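Local coordinates for ABC transporter substrate-binding protein (Rhizobium radiobacter, PDB 6TFX) that binds mannopinic acid, an opine, in a cleft between two lobes and probably delivers it to an ABC transporter for import, at residues H273-A278 with I455-N460; P305-L310 with L447-V452; Q269-T274 with A351-G356; N251-N256 with S379-Y384. One frame throughout, in Å; residues are numbered along the deposited sequence. Where two conformers were deposited one is given.

Contact 1: H273-A278 with I455-N460; sequences HTVNAA and IPLTEN. With N72 ((2~{R})-2-[[(3~{R},4~{R},5~{S})-3,4,5,6-tetrakis(oxidanyl)-2-oxidanylidene-hexyl]amino]pentanedioic acid), chain C.
Val275, in the turn before helix 277-284, and Ala277, the first residue of that helix, lie over strand 454-467 of the large mixed sheet, where they meet Ile455, Leu457 and Thr458. One segment, 455-460, thus both packs against the loop and helix start and, further on, reaches the ligand. At its start, Val275 CG2 lies 3.4 Å from Ile455 CG2, a tight approach that is somewhat doubtful because Val275 was modelled in two conformers. Ile455 sends CG2 anti to its backbone N, which turns this methyl to the valine while CD1 is left to touch helix 265-272. Further along, the methyl of Ala277 sits on the strand backbone, with CB 3.5 Å from Leu457 O. Thr458 answers from its own side: CG2 comes within 3.6 Å of Ala277 O. No hydrogen bond joins the two segments, so the fit depends on shape, although the turn itself is pinned by polar groups. Asn276 caps helix 277-284 through OD1 to Gln279 N, and its backbone N is held by Gln352 OE1. Past the packed part, Asn460 OD1 accepts a hydrogen bond of 3.1 Å from the hydroxyl OAM of the bound opine. The strand, covered along its first residues by a loop and a helix start, runs on into the ligand pocket of a solute-binding protein.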
loop_
_atom_site.group_PDB
_atom_site.type_symbol
_atom_site.label_atom_id
_atom_site.label_comp_id
_atom_site.label_asym_id
_atom_site.label_seq_id
_atom_site.Cartn_x
_atom_site.Cartn_y
_atom_site.Cartn_z
ATOM N N HIS A 273 24.917 -0.576 10.043
ATOM C CA HIS A 273 25.522 -1.340 11.166
ATOM C C HIS A 273 25.006 -0.897 12.553
ATOM O O HIS A 273 25.342 -1.540 13.556
ATOM C CB HIS A 273 27.065 -1.291 11.135
ATOM C CG HIS A 273 27.675 -2.139 10.067
ATOM N ND1 HIS A 273 27.516 -3.514 10.056
ATOM C CD2 HIS A 273 28.480 -1.787 9.037
ATOM C CE1 HIS A 273 28.201 -3.949 9.001
ATOM N NE2 HIS A 273 28.802 -2.952 8.364
ATOM N N THR A 274 24.225 0.212 12.631
ATOM C CA THR A 274 23.738 0.600 13.945
ATOM C C THR A 274 22.185 0.559 14.029
ATOM O O THR A 274 21.605 1.108 14.973
ATOM C CB THR A 274 24.371 1.912 14.418
ATOM O OG1 THR A 274 23.986 2.136 15.791
ATOM C CG2 THR A 274 24.034 3.104 13.517
ATOM N N VAL A 275 21.533 -0.121 13.060
ATOM C CA VAL A 275 20.098 -0.377 13.158
ATOM C C VAL A 275 19.994 -1.854 13.540
ATOM O O VAL A 275 20.852 -2.675 13.163
ATOM C CB VAL A 275 19.257 -0.034 11.902
ATOM C CG1 VAL A 275 19.365 1.442 11.539
ATOM C CG2 VAL A 275 19.634 -0.915 10.725
ATOM N N ASN A 276 18.942 -2.201 14.274
ATOM C CA ASN A 276 18.791 -3.588 14.682
ATOM C C ASN A 276 17.344 -4.007 14.495
ATOM O O ASN A 276 16.530 -3.901 15.407
ATOM C CB ASN A 276 19.288 -3.781 16.118
ATOM C CG ASN A 276 19.490 -5.235 16.456
ATOM O OD1 ASN A 276 18.777 -6.122 15.964
ATOM N ND2 ASN A 276 20.464 -5.508 17.312
ATOM N N ALA A 277 17.030 -4.501 13.304
ATOM C CA ALA A 277 15.661 -4.890 12.988
ATOM C C ALA A 277 15.169 -6.030 13.878
ATOM O O ALA A 277 14.005 -6.017 14.317
ATOM C CB ALA A 277 15.565 -5.268 11.513
ATOM N N ALA A 278 16.051 -7.021 14.167
ATOM C CA ALA A 278 15.628 -8.160 15.026
ATOM C C ALA A 278 15.176 -7.688 16.407
ATOM O O ALA A 278 14.174 -8.194 16.938
ATOM C CB ALA A 278 16.744 -9.188 15.152
ATOM N N ILE A 455 17.889 0.382 3.899
ATOM C CA ILE A 455 18.164 -0.503 5.033
ATOM C C ILE A 455 16.828 -1.058 5.479
ATOM O O ILE A 455 15.947 -0.310 5.903
ATOM C CB ILE A 455 18.858 0.260 6.190
ATOM C CG1 ILE A 455 20.159 0.949 5.720
ATOM C CG2 ILE A 455 19.106 -0.726 7.354
ATOM C CD1 ILE A 455 20.583 2.071 6.676
ATOM N N PRO A 456 16.650 -2.378 5.396
ATOM C CA PRO A 456 15.359 -2.946 5.794
ATOM C C PRO A 456 15.212 -2.982 7.293
ATOM O O PRO A 456 16.191 -3.181 8.038
ATOM C CB PRO A 456 15.402 -4.375 5.254
ATOM C CG PRO A 456 16.841 -4.695 5.125
ATOM C CD PRO A 456 17.584 -3.402 4.881
ATOM N N LEU A 457 13.980 -2.786 7.734
ATOM C CA LEU A 457 13.705 -2.859 9.155
ATOM C C LEU A 457 12.802 -4.061 9.326
ATOM O O LEU A 457 13.182 -5.158 8.927
ATOM C CB LEU A 457 13.085 -1.539 9.654
ATOM C CG LEU A 457 13.900 -0.284 9.282
ATOM C CD1 LEU A 457 13.202 0.927 9.692
ATOM C CD2 LEU A 457 15.274 -0.340 9.881
ATOM N N THR A 458 11.628 -3.869 9.891
ATOM C CA THR A 458 10.680 -4.961 10.077
ATOM C C THR A 458 9.559 -4.827 9.041
ATOM O O THR A 458 9.360 -3.742 8.476
ATOM C CB THR A 458 10.039 -4.819 11.470
ATOM O OG1 THR A 458 9.578 -3.458 11.619
ATOM C CG2 THR A 458 10.997 -5.202 12.590
ATOM N N GLU A 459 8.777 -5.913 8.852
ATOM C CA GLU A 459 7.535 -5.858 8.096
ATOM C C GLU A 459 6.461 -6.143 9.152
ATOM O O GLU A 459 6.726 -6.906 10.103
ATOM C CB GLU A 459 7.473 -6.848 6.913
ATOM C CG GLU A 459 7.554 -8.313 7.296
ATOM C CD GLU A 459 7.688 -9.268 6.123
ATOM O OE1 GLU A 459 7.765 -8.799 4.965
ATOM O OE2 GLU A 459 7.765 -10.492 6.375
ATOM N N ASN A 460 5.289 -5.503 9.034
ATOM C CA ASN A 460 4.237 -5.740 10.021
ATOM C C ASN A 460 2.885 -6.042 9.346
ATOM O O ASN A 460 2.482 -5.367 8.390
ATOM C CB ASN A 460 4.043 -4.509 10.936
ATOM C CG ASN A 460 4.280 -3.178 10.247
ATOM O OD1 ASN A 460 3.518 -2.726 9.357
ATOM N ND2 ASN A 460 5.371 -2.568 10.603
HETATM O OAB N72 C . 5.072 0.717 12.217
HETATM C CAF N72 C . 5.153 0.830 10.783
HETATM C CAG N72 C . 4.018 1.636 10.068
HETATM O OAC N72 C . 2.901 1.845 10.870
HETATM C CAH N72 C . 3.828 1.163 8.625
HETATM O OAM N72 C . 4.355 -0.026 8.173
HETATM C CAI N72 C . 2.609 0.987 7.741
HETATM O OAD N72 C . 1.480 0.639 8.512
HETATM C CAJ N72 C . 2.468 2.102 6.734
HETATM O OAE N72 C . 3.504 2.732 6.398
HETATM C CAK N72 C . 1.065 2.489 6.186
HETATM N N N72 C . 0.936 2.140 4.791
HETATM C CA N72 C . 0.777 3.117 3.782
HETATM C C N72 C . 1.040 4.557 4.126
HETATM O O N72 C . 2.095 5.303 4.053
HETATM C CB N72 C . 1.400 2.616 2.476
HETATM C CG N72 C . 1.841 3.626 1.415
HETATM C CD N72 C . 1.788 3.070 -0.010
HETATM O OE1 N72 C . 0.947 2.177 -0.351
HETATM O OE2 N72 C . 2.589 3.528 -0.856
HETATM O OXT N72 C . -0.087 4.953 4.476
#

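Contact 2: P305-L310 with L447-V452; sequences PDAGVL and LIVSNV
Val449, in the last turn of helix 434-450, pushes its side chain into the loop at Ala307, Gly308 and Val309, and can be followed atom by atom. CB is 3.7 Å from Ala307 O, already at the loop backbone. From there the two methyls part. CG1, anti to the backbone N (chi1 167°), comes to 3.3 Å from Gly308 O and 3.6 Å from Val309 N, thus resting on the peptide between these two residues. CG2 goes instead to the methyl of Ala307, 3.8 Å from its CB. The loop bends round the valine at Gly308, whose phi is positive at 95°. Beyond the helix, Leu310 and Val452 cross at about a right angle, with Leu310 CD2 and Val452 CG2 4.2 Å apart; both side chains also touch helix 265-272. The helix end is finished by its own polar groups: Val452 has positive phi in a Schellman motif, and Leu447 O takes two donors from Asn451, the backbone N at 3.1 Å and the side-chain ND2 at 2.8 Å, the latter bond nearly straight at 170°. Cys453, which follows, binds a magnesium ion together with Cys418. Chemically, the contact is apolar carbon against carbon and peptide groups, without any hydrogen bond across it, which implies that its cohesion comes from close fit and from covering the methyls of Val449.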
loop_
_atom_site.group_PDB
_atom_site.type_symbol
_atom_site.label_atom_id
_atom_site.label_comp_id
_atom_site.label_asym_id
_atom_site.label_seq_id
_atom_site.Cartn_x
_atom_site.Cartn_y
_atom_site.Cartn_z
ATOM N N PRO A 305 16.161 -14.604 0.679
ATOM C CA PRO A 305 16.371 -14.695 2.139
ATOM C C PRO A 305 17.822 -14.451 2.546
ATOM O O PRO A 305 18.102 -14.359 3.743
ATOM C CB PRO A 305 15.960 -16.137 2.492
ATOM C CG PRO A 305 15.447 -16.775 1.220
ATOM C CD PRO A 305 15.898 -15.923 0.064
ATOM N N ASP A 306 18.738 -14.365 1.571
ATOM C CA ASP A 306 20.172 -14.209 1.818
ATOM C C ASP A 306 20.752 -13.038 1.021
ATOM O O ASP A 306 21.831 -13.141 0.446
ATOM C CB ASP A 306 20.898 -15.561 1.535
ATOM C CG ASP A 306 22.396 -15.526 1.716
ATOM O OD1 ASP A 306 22.854 -15.085 2.803
ATOM O OD2 ASP A 306 23.121 -15.912 0.762
ATOM N N ALA A 307 20.055 -11.869 1.055
ATOM C CA ALA A 307 20.469 -10.681 0.297
ATOM C C ALA A 307 21.732 -10.005 0.821
ATOM O O ALA A 307 22.295 -9.197 0.103
ATOM C CB ALA A 307 19.332 -9.669 0.217
ATOM N N GLY A 308 22.176 -10.351 2.032
ATOM C CA GLY A 308 23.404 -9.786 2.591
ATOM C C GLY A 308 23.213 -8.588 3.503
ATOM O O GLY A 308 24.092 -7.739 3.582
ATOM N N VAL A 309 22.067 -8.497 4.193
ATOM C CA VAL A 309 21.795 -7.374 5.105
ATOM C C VAL A 309 22.942 -7.203 6.109
ATOM O O VAL A 309 23.429 -8.188 6.666
ATOM C CB VAL A 309 20.403 -7.502 5.772
ATOM C CG1 VAL A 309 20.209 -6.488 6.908
ATOM C CG2 VAL A 309 19.312 -7.331 4.717
ATOM N N LEU A 310 23.387 -5.955 6.297
ATOM C CA LEU A 310 24.516 -5.666 7.185
ATOM C C LEU A 310 24.170 -5.939 8.650
ATOM O O LEU A 310 23.075 -5.589 9.106
ATOM C CB LEU A 310 24.991 -4.221 6.970
ATOM C CG LEU A 310 25.941 -4.019 5.767
ATOM C CD1 LEU A 310 25.272 -4.361 4.440
ATOM C CD2 LEU A 310 26.404 -2.570 5.680
ATOM N N LEU A 447 22.422 -6.370 -4.914
ATOM C CA LEU A 447 23.071 -5.121 -5.314
ATOM C C LEU A 447 22.533 -3.952 -4.520
ATOM O O LEU A 447 23.291 -3.048 -4.161
ATOM C CB LEU A 447 22.819 -4.856 -6.805
ATOM C CG LEU A 447 23.563 -5.780 -7.775
ATOM C CD1 LEU A 447 22.949 -5.723 -9.166
ATOM C CD2 LEU A 447 25.052 -5.445 -7.831
ATOM N N ILE A 448 21.208 -3.923 -4.295
ATOM C CA ILE A 448 20.618 -2.769 -3.567
ATOM C C ILE A 448 21.066 -2.804 -2.093
ATOM O O ILE A 448 21.396 -1.764 -1.508
ATOM C CB ILE A 448 19.077 -2.810 -3.692
ATOM C CG1 ILE A 448 18.650 -2.689 -5.195
ATOM C CG2 ILE A 448 18.416 -1.726 -2.802
ATOM C CD1 ILE A 448 17.251 -3.214 -5.500
ATOM N N VAL A 449 21.069 -4.004 -1.495
ATOM C CA VAL A 449 21.509 -4.164 -0.107
ATOM C C VAL A 449 22.986 -3.764 0.038
ATOM O O VAL A 449 23.332 -3.011 0.967
ATOM C CB VAL A 449 21.297 -5.629 0.363
ATOM C CG1 VAL A 449 22.039 -5.908 1.674
ATOM C CG2 VAL A 449 19.812 -5.920 0.527
ATOM N N SER A 450 23.863 -4.314 -0.834
ATOM C CA SER A 450 25.317 -4.071 -0.705
ATOM C C SER A 450 25.716 -2.635 -0.963
ATOM O O SER A 450 26.693 -2.157 -0.368
ATOM C CB SER A 450 26.105 -5.036 -1.582
ATOM O OG SER A 450 25.885 -4.757 -2.951
ATOM N N ASN A 451 24.965 -1.913 -1.827
ATOM C CA ASN A 451 25.258 -0.485 -2.055
ATOM C C ASN A 451 24.584 0.363 -0.955
ATOM O O ASN A 451 24.771 1.587 -0.898
ATOM C CB ASN A 451 24.795 -0.083 -3.449
ATOM C CG ASN A 451 25.816 -0.541 -4.454
ATOM O OD1 ASN A 451 26.801 0.154 -4.707
ATOM N ND2 ASN A 451 25.660 -1.760 -4.982
ATOM N N VAL A 452 23.780 -0.295 -0.097
ATOM C CA VAL A 452 23.107 0.350 1.035
ATOM C C VAL A 452 22.259 1.530 0.566
ATOM O O VAL A 452 22.355 2.640 1.092
ATOM C CB VAL A 452 24.069 0.725 2.213
ATOM C CG1 VAL A 452 23.290 0.974 3.516
ATOM C CG2 VAL A 452 25.153 -0.327 2.419
#

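Contact 3: Q269-T274 with A351-G356; sequences QALAHT and AQVAEG
The backbones of Thr274 and Gly356 draw together near the C-terminal ends of helices 265-272 and 340-353, with their CA atoms 5.1 Å apart. Gly356 presents no side chain here, and Thr274 CB can rest 3.7 Å from Gly356 CA. The threonine carries most of the contact. Its OG1 stands anti to the backbone N (chi1 -172°), which directs the hydroxyl at the end of the other helix; there it donates a weak hydrogen bond of 3.1 Å to Gln352 O, a carbonyl that also accepts from Glu355 N. The other branch, CG2, lies against the backbone of Val353, 3.8 Å from its CA. Val353 is met from a second direction by Leu271, whose CD1 comes 3.7 Å from Val353 CG1, the two side chains slanting across each other. Around this joint, Ser317 of helix 314-323 touches Thr274 and binds Ala270 O, Phe358 at the start of strand 358-365 packs on Leu271, Thr274 and Val353, and Ile455 of strand 454-467 meets Leu271, so that helix 314-323 flanks the first segment while Phe358 touches both.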
loop_
_atom_site.group_PDB
_atom_site.type_symbol
_atom_site.label_atom_id
_atom_site.label_comp_id
_atom_site.label_asym_id
_atom_site.label_seq_id
_atom_site.Cartn_x
_atom_site.Cartn_y
_atom_site.Cartn_z
ATOM N N GLN A 269 26.942 2.510 5.177
ATOM C CA GLN A 269 27.276 1.266 5.868
ATOM C C GLN A 269 27.264 1.479 7.384
ATOM O O GLN A 269 26.729 0.647 8.125
ATOM C CB GLN A 269 28.659 0.771 5.436
ATOM C CG GLN A 269 28.674 0.256 3.998
ATOM C CD GLN A 269 30.087 0.012 3.512
ATOM O OE1 GLN A 269 31.054 0.663 3.948
ATOM N NE2 GLN A 269 30.228 -0.933 2.579
ATOM N N ALA A 270 27.801 2.633 7.838
ATOM C CA ALA A 270 27.799 2.937 9.269
ATOM C C ALA A 270 26.353 2.951 9.791
ATOM O O ALA A 270 26.082 2.384 10.831
ATOM C CB ALA A 270 28.469 4.280 9.527
ATOM N N LEU A 271 25.426 3.580 9.043
ATOM C CA LEU A 271 24.023 3.624 9.484
ATOM C C LEU A 271 23.445 2.222 9.549
ATOM O O LEU A 271 22.811 1.870 10.544
ATOM C CB LEU A 271 23.186 4.531 8.557
ATOM C CG LEU A 271 21.739 4.792 8.972
ATOM C CD1 LEU A 271 21.656 5.483 10.348
ATOM C CD2 LEU A 271 21.040 5.646 7.914
ATOM N N ALA A 272 23.691 1.410 8.501
ATOM C CA ALA A 272 23.149 0.045 8.431
ATOM C C ALA A 272 23.664 -0.819 9.595
ATOM O O ALA A 272 22.921 -1.684 10.079
ATOM C CB ALA A 272 23.522 -0.609 7.105
ATOM N N HIS A 273 24.917 -0.576 10.043
ATOM C CA HIS A 273 25.522 -1.340 11.166
ATOM C C HIS A 273 25.006 -0.897 12.553
ATOM O O HIS A 273 25.342 -1.540 13.556
ATOM C CB HIS A 273 27.065 -1.291 11.135
ATOM C CG HIS A 273 27.675 -2.139 10.067
ATOM N ND1 HIS A 273 27.516 -3.514 10.056
ATOM C CD2 HIS A 273 28.480 -1.787 9.037
ATOM C CE1 HIS A 273 28.201 -3.949 9.001
ATOM N NE2 HIS A 273 28.802 -2.952 8.364
ATOM N N THR A 274 24.225 0.212 12.631
ATOM C CA THR A 274 23.738 0.600 13.945
ATOM C C THR A 274 22.185 0.559 14.029
ATOM O O THR A 274 21.605 1.108 14.973
ATOM C CB THR A 274 24.371 1.912 14.418
ATOM O OG1 THR A 274 23.986 2.136 15.791
ATOM C CG2 THR A 274 24.034 3.104 13.517
ATOM N N ALA A 351 16.719 6.153 18.641
ATOM C CA ALA A 351 17.450 5.650 19.824
ATOM C C ALA A 351 18.559 4.661 19.414
ATOM O O ALA A 351 19.673 4.712 19.959
ATOM C CB ALA A 351 16.483 4.984 20.794
ATOM N N GLN A 352 18.262 3.768 18.452
ATOM C CA GLN A 352 19.253 2.784 18.035
ATOM C C GLN A 352 20.482 3.394 17.387
ATOM O O GLN A 352 21.608 2.963 17.670
ATOM C CB GLN A 352 18.669 1.756 17.061
ATOM C CG GLN A 352 17.645 0.814 17.692
ATOM C CD GLN A 352 17.271 -0.271 16.689
ATOM O OE1 GLN A 352 17.418 -0.120 15.455
ATOM N NE2 GLN A 352 16.789 -1.391 17.193
ATOM N N VAL A 353 20.272 4.344 16.463
ATOM C CA VAL A 353 21.388 4.829 15.646
ATOM C C VAL A 353 22.342 5.747 16.423
ATOM O O VAL A 353 23.480 5.955 15.993
ATOM C CB VAL A 353 20.951 5.429 14.293
ATOM C CG1 VAL A 353 20.132 4.417 13.500
ATOM C CG2 VAL A 353 20.214 6.756 14.456
ATOM N N ALA A 354 21.909 6.239 17.585
ATOM C CA ALA A 354 22.803 7.024 18.448
ATOM C C ALA A 354 24.006 6.174 18.899
ATOM O O ALA A 354 25.096 6.703 19.108
ATOM C CB ALA A 354 22.046 7.501 19.673
ATOM N N GLU A 355 23.815 4.857 19.041
ATOM C CA GLU A 355 24.898 3.971 19.464
ATOM C C GLU A 355 26.086 3.970 18.489
ATOM O O GLU A 355 27.237 3.901 18.926
ATOM C CB GLU A 355 24.352 2.546 19.673
ATOM C CG GLU A 355 25.107 1.767 20.723
ATOM C CD GLU A 355 25.101 2.371 22.117
ATOM O OE1 GLU A 355 24.034 2.832 22.586
ATOM O OE2 GLU A 355 26.185 2.380 22.740
ATOM N N GLY A 356 25.785 4.081 17.192
ATOM C CA GLY A 356 26.791 4.070 16.140
ATOM C C GLY A 356 27.270 5.433 15.702
ATOM O O GLY A 356 28.035 5.528 14.742
#

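Contact 4: N251-N256 with S379-Y384; sequences NLLHIN and SPIVLY. With N72 ((2~{R})-2-[[(3~{R},4~{R},5~{S})-3,4,5,6-tetrakis(oxidanyl)-2-oxidanylidene-hexyl]amino]pentanedioic acid), chain C.
His254, Tyr384 and Ile381 bury the most surface where strands 240-255 and 381-386 run antiparallel, the N-to-C directions of 251-255 and 381-384 at 163°. His254 forms a hydrogen-bonded pair with Val382: His254 N donates to Val382 O at 2.8 Å and Val382 N to His254 O at 2.9 Å. On that face, the imidazole of His254 leans across the root of Tyr384, with His254 CD2 3.9 Å from Tyr384 CB. A water in the plane of the imidazole ties the two residues, 3.0 Å from His254 NE2 and donating over 2.9 Å to Tyr384 O. The tyrosine CG stands anti to the backbone N (chi1 -158°) and leads the ring away from the neighbouring strand into the pocket. There Tyr384 OH donates a short 2.6 Å bond to the ligand carboxylate oxygen OE2, which lies in the ring plane at its edge; Arg375 also bonds this hydroxyl and would probably polarise it. Ile381 works on the opposite face, its CG2 3.9 Å from Leu253 CD2; Leu253 and Leu383 of this layer touch helix 340-353, while Ile381 packs on Phe262 and Met334. Partly helix-covered and feeding a tyrosine to the ligand, this sheet edges the opine-binding cleft.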
loop_
_atom_site.group_PDB
_atom_site.type_symbol
_atom_site.label_atom_id
_atom_site.label_comp_id
_atom_site.label_asym_id
_atom_site.label_seq_id
_atom_site.Cartn_x
_atom_site.Cartn_y
_atom_site.Cartn_z
ATOM N N ASN A 251 8.988 -1.936 6.219
ATOM C CA ASN A 251 9.498 -0.607 6.521
ATOM C C ASN A 251 10.976 -0.584 6.185
ATOM O O ASN A 251 11.701 -1.503 6.587
ATOM C CB ASN A 251 9.340 -0.323 8.020
ATOM C CG ASN A 251 7.920 -0.553 8.476
ATOM O OD1 ASN A 251 7.625 -1.500 9.243
ATOM N ND2 ASN A 251 7.018 0.264 7.974
ATOM N N LEU A 252 11.418 0.434 5.453
ATOM C CA LEU A 252 12.840 0.568 5.136
ATOM C C LEU A 252 13.244 2.002 5.354
ATOM O O LEU A 252 12.392 2.896 5.209
ATOM C CB LEU A 252 13.110 0.283 3.659
ATOM C CG LEU A 252 12.886 -1.158 3.196
ATOM C CD1 LEU A 252 11.722 -1.228 2.196
ATOM C CD2 LEU A 252 14.147 -1.697 2.554
ATOM N N LEU A 253 14.546 2.234 5.587
ATOM C CA LEU A 253 15.122 3.587 5.555
ATOM C C LEU A 253 15.698 3.691 4.150
ATOM O O LEU A 253 16.700 3.018 3.843
ATOM C CB LEU A 253 16.285 3.708 6.569
ATOM C CG LEU A 253 15.877 3.666 8.018
ATOM C CD1 LEU A 253 17.112 3.455 8.912
ATOM C CD2 LEU A 253 15.167 4.970 8.395
ATOM N N HIS A 254 15.052 4.501 3.270
ATOM C CA HIS A 254 15.536 4.731 1.908
ATOM C C HIS A 254 16.465 5.925 2.011
ATOM O O HIS A 254 16.023 6.997 2.427
ATOM C CB HIS A 254 14.381 5.083 0.972
ATOM C CG HIS A 254 13.430 3.943 0.821
ATOM N ND1 HIS A 254 13.620 2.972 -0.154
ATOM C CD2 HIS A 254 12.324 3.646 1.541
ATOM C CE1 HIS A 254 12.631 2.100 0.008
ATOM N NE2 HIS A 254 11.815 2.457 1.005
ATOM N N ILE A 255 17.736 5.742 1.661
ATOM C CA ILE A 255 18.734 6.825 1.825
ATOM C C ILE A 255 18.984 7.471 0.473
ATOM O O ILE A 255 19.360 6.759 -0.461
ATOM C CB ILE A 255 20.071 6.251 2.392
ATOM C CG1 ILE A 255 19.865 5.554 3.779
ATOM C CG2 ILE A 255 21.152 7.353 2.466
ATOM C CD1 ILE A 255 21.142 4.627 4.123
ATOM N N ASN A 256 18.893 8.807 0.392
ATOM C CA ASN A 256 19.176 9.471 -0.879
ATOM C C ASN A 256 20.690 9.424 -1.058
ATOM O O ASN A 256 21.420 10.203 -0.430
ATOM C CB ASN A 256 18.639 10.908 -0.912
ATOM C CG ASN A 256 18.834 11.551 -2.252
ATOM O OD1 ASN A 256 19.732 11.188 -3.013
ATOM N ND2 ASN A 256 18.014 12.530 -2.562
ATOM N N SER A 379 13.402 15.095 1.978
ATOM C CA SER A 379 14.038 14.435 3.130
ATOM C C SER A 379 15.280 13.640 2.665
ATOM O O SER A 379 15.178 12.907 1.662
ATOM C CB SER A 379 13.060 13.490 3.830
ATOM O OG SER A 379 13.571 13.069 5.091
ATOM N N PRO A 380 16.412 13.703 3.405
ATOM C CA PRO A 380 17.623 12.955 2.980
ATOM C C PRO A 380 17.502 11.449 3.171
ATOM O O PRO A 380 18.257 10.673 2.569
ATOM C CB PRO A 380 18.721 13.511 3.888
ATOM C CG PRO A 380 18.001 13.987 5.110
ATOM C CD PRO A 380 16.692 14.545 4.590
ATOM N N ILE A 381 16.625 11.039 4.094
ATOM C CA ILE A 381 16.338 9.638 4.369
ATOM C C ILE A 381 14.835 9.588 4.527
ATOM O O ILE A 381 14.262 10.491 5.109
ATOM C CB ILE A 381 17.034 9.139 5.659
ATOM C CG1 ILE A 381 18.572 9.298 5.555
ATOM C CG2 ILE A 381 16.668 7.641 5.915
ATOM C CD1 ILE A 381 19.302 9.074 6.994
ATOM N N VAL A 382 14.205 8.534 4.022
ATOM C CA VAL A 382 12.753 8.381 4.100
ATOM C C VAL A 382 12.426 7.044 4.733
ATOM O O VAL A 382 12.819 6.008 4.191
ATOM C CB VAL A 382 12.123 8.488 2.667
ATOM C CG1 VAL A 382 10.623 8.176 2.705
ATOM C CG2 VAL A 382 12.373 9.873 2.037
ATOM N N LEU A 383 11.711 7.056 5.862
ATOM C CA LEU A 383 11.268 5.813 6.506
ATOM C C LEU A 383 9.860 5.565 5.902
ATOM O O LEU A 383 8.897 6.273 6.255
ATOM C CB LEU A 383 11.205 5.998 8.043
ATOM C CG LEU A 383 10.551 4.826 8.793
ATOM C CD1 LEU A 383 11.344 3.548 8.595
ATOM C CD2 LEU A 383 10.387 5.166 10.269
ATOM N N TYR A 384 9.753 4.579 5.008
ATOM C CA TYR A 384 8.509 4.310 4.285
ATOM C C TYR A 384 8.146 2.842 4.550
ATOM O O TYR A 384 9.027 1.970 4.561
ATOM C CB TYR A 384 8.773 4.487 2.780
ATOM C CG TYR A 384 7.531 4.751 1.957
ATOM C CD1 TYR A 384 7.032 6.048 1.805
ATOM C CD2 TYR A 384 6.852 3.704 1.326
ATOM C CE1 TYR A 384 5.898 6.297 1.031
ATOM C CE2 TYR A 384 5.706 3.940 0.567
ATOM C CZ TYR A 384 5.212 5.236 0.455
ATOM O OH TYR A 384 4.131 5.515 -0.341
HETATM O OAB N72 C . 5.072 0.717 12.217
HETATM C CAF N72 C . 5.153 0.830 10.783
HETATM C CAG N72 C . 4.018 1.636 10.068
HETATM O OAC N72 C . 2.901 1.845 10.870
HETATM C CAH N72 C . 3.828 1.163 8.625
HETATM O OAM N72 C . 4.355 -0.026 8.173
HETATM C CAI N72 C . 2.609 0.987 7.741
HETATM O OAD N72 C . 1.480 0.639 8.512
HETATM C CAJ N72 C . 2.468 2.102 6.734
HETATM O OAE N72 C . 3.504 2.732 6.398
HETATM C CAK N72 C . 1.065 2.489 6.186
HETATM N N N72 C . 0.936 2.140 4.791
HETATM C CA N72 C . 0.777 3.117 3.782
HETATM C C N72 C . 1.040 4.557 4.126
HETATM O O N72 C . 2.095 5.303 4.053
HETATM C CB N72 C . 1.400 2.616 2.476
HETATM C CG N72 C . 1.841 3.626 1.415
HETATM C CD N72 C . 1.788 3.070 -0.010
HETATM O OE1 N72 C . 0.947 2.177 -0.351
HETATM O OE2 N72 C . 2.589 3.528 -0.856
HETATM O OXT N72 C . -0.087 4.953 4.476
HETATM O O HOH W 1 9.276 1.025 1.855
HETATM O O HOH W 2 20.813 11.672 1.937
HETATM O O HOH W 3 15.980 13.463 -0.944
#

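Overall arrangement
All four contacts lie on the same side of the chain's centre, their centres 11 to 16 Å apart. Contacts 1 and 4 share the large mixed sheet, in which strand 240-255 runs between 381-386 and 454-467, and both reach the bound opine. Contact 3 overlaps contact 1 in sequence, sharing His273 and Thr274, and is nested along the chain within the loop closed by contact 4. Contact 2, at the end of helix 434-450 that precedes strand 454-467, lies inside the loop closed by contact 1, whereas the segments of contacts 1 and 4 alternate along the chain. Segments far apart in sequence thus interleave into one body, with its helical packing behind the strands that face the ligand.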